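Local atomic coordinates of peroxisomal acyl-coenzyme A oxidase 1 (Arabidopsis thaliana, PDB entry 1W07), a protein that oxidises long- and medium-chain acyl-CoAs to 2-trans-enoyl-CoAs in the peroxisome, using FAD and passing the electrons to oxygen to give hydrogen peroxide. Residues Tyr342-Val347 with Leu529-Lys534. The protein carries 1 engineered substitution. Sequence-based numbering, arbitrary orientation.
Sequences YAFRFV and LIVVSK
Val-531 reaches from helix 516-538 to three residues of helix 328-363: Ala-343, Phe-344 and Val-347. Its CB forks into two methyl groups that share the work. CG1, anti to the backbone N (chi1 -179°), lies 4.0 Å from CB of Ala-343 and also comes to the rim of the Phe-344 ring, near the ring plane, 4.3 Å from CD1. CG2, anti to the carbonyl carbon instead, faces the other valine, with CG2 of Val-347 4.3 Å away. A beta-branched residue suits this place because its short, stiff fork serves two neighbours one turn apart, while the small methyl of Ala-343 probably helps Val-531 sit close to the helix surface. The Phe-344 side chain also touches Thr-384, Ala-387 and Thr-388 of helix 370-398, and its edge contact with Val-531 therefore belongs to a buried meeting of three helices.

CG2 of Val-347 also touches CA of Val-531 and lies 4.2 Å from CG of Lys-534. The lysine thus spends its aliphatic stem on the interface, and its ammonium end leads on past 342-347 to a cation-pi contact with Trp-350, further along helix 328-363.

No direct hydrogen bond crosses. One water instead donates to both backbones, 2.7 Å from O of Ala-343 and 3.1 Å from O of Val-531. Both carbonyls are acceptors, which a water with two hydrogens can bridge as neither backbone could alone. Within helix 516-538, Ser-533 turns its OG back to O of Ile-530 at 2.9 Å, satisfying its hydroxyl on its own helix.

The axes of 342-347 and 529-534 approach to 9.0 Å at 86°, nearly perpendicular, which confines contact to a small patch. Such packing joins the C-alpha1 region to the C-terminal helical region in the acyl-CoA oxidase fold, away from the FAD-binding residues.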
loop_
_atom_site.group_PDB
_atom_site.type_symbol
_atom_site.label_atom_id
_atom_site.label_comp_id
_atom_site.label_asym_id
_atom_site.label_seq_id
_atom_site.Cartn_x
_atom_site.Cartn_y
_atom_site.Cartn_z
ATOM N N TYR B 342 4.299 -19.716 0.724
ATOM C CA TYR B 342 4.383 -21.100 1.197
ATOM C C TYR B 342 4.614 -21.141 2.714
ATOM O O TYR B 342 4.036 -21.961 3.426
ATOM C CB TYR B 342 5.505 -21.843 0.476
ATOM C CG TYR B 342 5.140 -22.302 -0.928
ATOM C CD1 TYR B 342 5.052 -21.394 -1.983
ATOM C CD2 TYR B 342 4.885 -23.644 -1.197
ATOM C CE1 TYR B 342 4.726 -21.815 -3.280
ATOM C CE2 TYR B 342 4.549 -24.082 -2.478
ATOM C CZ TYR B 342 4.473 -23.163 -3.519
ATOM O OH TYR B 342 4.155 -23.583 -4.789
ATOM N N ALA B 343 5.458 -20.247 3.208
ATOM C CA ALA B 343 5.721 -20.195 4.631
ATOM C C ALA B 343 4.422 -19.984 5.426
ATOM O O ALA B 343 4.191 -20.659 6.437
ATOM C CB ALA B 343 6.719 -19.093 4.933
ATOM N N PHE B 344 3.572 -19.063 4.972
ATOM C CA PHE B 344 2.307 -18.771 5.656
ATOM C C PHE B 344 1.309 -19.901 5.481
ATOM O O PHE B 344 0.472 -20.148 6.346
ATOM C CB PHE B 344 1.699 -17.457 5.160
ATOM C CG PHE B 344 2.553 -16.244 5.426
ATOM C CD1 PHE B 344 3.642 -16.300 6.300
ATOM C CD2 PHE B 344 2.241 -15.032 4.820
ATOM C CE1 PHE B 344 4.403 -15.159 6.560
ATOM C CE2 PHE B 344 2.982 -13.896 5.071
ATOM C CZ PHE B 344 4.073 -13.954 5.946
ATOM N N ARG B 345 1.389 -20.597 4.354
ATOM C CA ARG B 345 0.516 -21.748 4.109
ATOM C C ARG B 345 0.840 -22.855 5.157
ATOM O O ARG B 345 -0.052 -23.397 5.818
ATOM C CB ARG B 345 0.794 -22.269 2.693
ATOM C CG ARG B 345 -0.190 -23.289 2.170
ATOM C CD ARG B 345 -1.533 -22.633 1.980
ATOM N NE ARG B 345 -2.416 -23.448 1.166
ATOM C CZ ARG B 345 -3.558 -23.004 0.655
ATOM N NH1 ARG B 345 -3.946 -21.748 0.873
ATOM N NH2 ARG B 345 -4.316 -23.814 -0.069
ATOM N N PHE B 346 2.127 -23.172 5.312
ATOM C CA PHE B 346 2.555 -24.205 6.257
ATOM C C PHE B 346 2.294 -23.800 7.719
ATOM O O PHE B 346 1.867 -24.628 8.538
ATOM C CB PHE B 346 4.042 -24.522 6.030
ATOM C CG PHE B 346 4.339 -25.095 4.652
ATOM C CD1 PHE B 346 5.539 -24.813 4.002
ATOM C CD2 PHE B 346 3.402 -25.895 3.995
ATOM C CE1 PHE B 346 5.799 -25.311 2.717
ATOM C CE2 PHE B 346 3.645 -26.402 2.713
ATOM C CZ PHE B 346 4.851 -26.105 2.070
ATOM N N VAL B 347 2.530 -22.533 8.047
ATOM C CA VAL B 347 2.282 -22.101 9.410
ATOM C C VAL B 347 0.774 -22.153 9.645
ATOM O O VAL B 347 0.311 -22.352 10.764
ATOM C CB VAL B 347 2.836 -20.669 9.677
ATOM C CG1 VAL B 347 1.865 -19.611 9.176
ATOM C CG2 VAL B 347 3.122 -20.499 11.167
ATOM N N LEU B 529 10.321 -16.237 14.223
ATOM C CA LEU B 529 11.007 -17.475 14.595
ATOM C C LEU B 529 10.018 -18.630 14.439
ATOM O O LEU B 529 10.356 -19.671 13.891
ATOM C CB LEU B 529 11.480 -17.401 16.044
ATOM C CG LEU B 529 11.868 -18.723 16.716
ATOM C CD1 LEU B 529 13.063 -19.376 16.014
ATOM C CD2 LEU B 529 12.186 -18.441 18.175
ATOM N N ILE B 530 8.789 -18.438 14.924
ATOM C CA ILE B 530 7.767 -19.475 14.819
ATOM C C ILE B 530 7.524 -19.872 13.346
ATOM O O ILE B 530 7.461 -21.062 13.012
ATOM C CB ILE B 530 6.446 -18.991 15.460
ATOM C CG1 ILE B 530 6.635 -18.815 16.977
ATOM C CG2 ILE B 530 5.324 -19.964 15.157
ATOM C CD1 ILE B 530 5.407 -18.265 17.719
ATOM N N VAL B 531 7.382 -18.885 12.462
ATOM C CA VAL B 531 7.139 -19.170 11.056
ATOM C C VAL B 531 8.332 -19.933 10.475
ATOM O O VAL B 531 8.173 -20.931 9.772
ATOM C CB VAL B 531 6.905 -17.852 10.258
ATOM C CG1 VAL B 531 6.622 -18.173 8.797
ATOM C CG2 VAL B 531 5.732 -17.070 10.853
ATOM N N VAL B 532 9.536 -19.474 10.777
ATOM C CA VAL B 532 10.728 -20.134 10.263
ATOM C C VAL B 532 10.837 -21.574 10.757
ATOM O O VAL B 532 11.158 -22.479 9.979
ATOM C CB VAL B 532 12.017 -19.387 10.667
ATOM C CG1 VAL B 532 13.228 -20.177 10.191
ATOM C CG2 VAL B 532 12.038 -17.991 10.070
ATOM N N SER B 533 10.568 -21.787 12.045
ATOM C CA SER B 533 10.659 -23.117 12.642
ATOM C C SER B 533 9.625 -24.081 12.083
ATOM O O SER B 533 9.900 -25.267 11.948
ATOM C CB SER B 533 10.534 -23.041 14.176
ATOM O OG SER B 533 9.193 -22.802 14.565
ATOM N N LYS B 534 8.434 -23.581 11.762
ATOM C CA LYS B 534 7.390 -24.440 11.206
ATOM C C LYS B 534 7.664 -24.819 9.751
ATOM O O LYS B 534 7.254 -25.889 9.297
ATOM C CB LYS B 534 6.022 -23.775 11.321
ATOM C CG LYS B 534 5.652 -23.458 12.749
ATOM C CD LYS B 534 5.682 -24.714 13.593
ATOM C CE LYS B 534 5.579 -24.391 15.067
ATOM N NZ LYS B 534 5.586 -25.645 15.864
HETATM O O HOH W 1 5.810 -22.039 8.093
#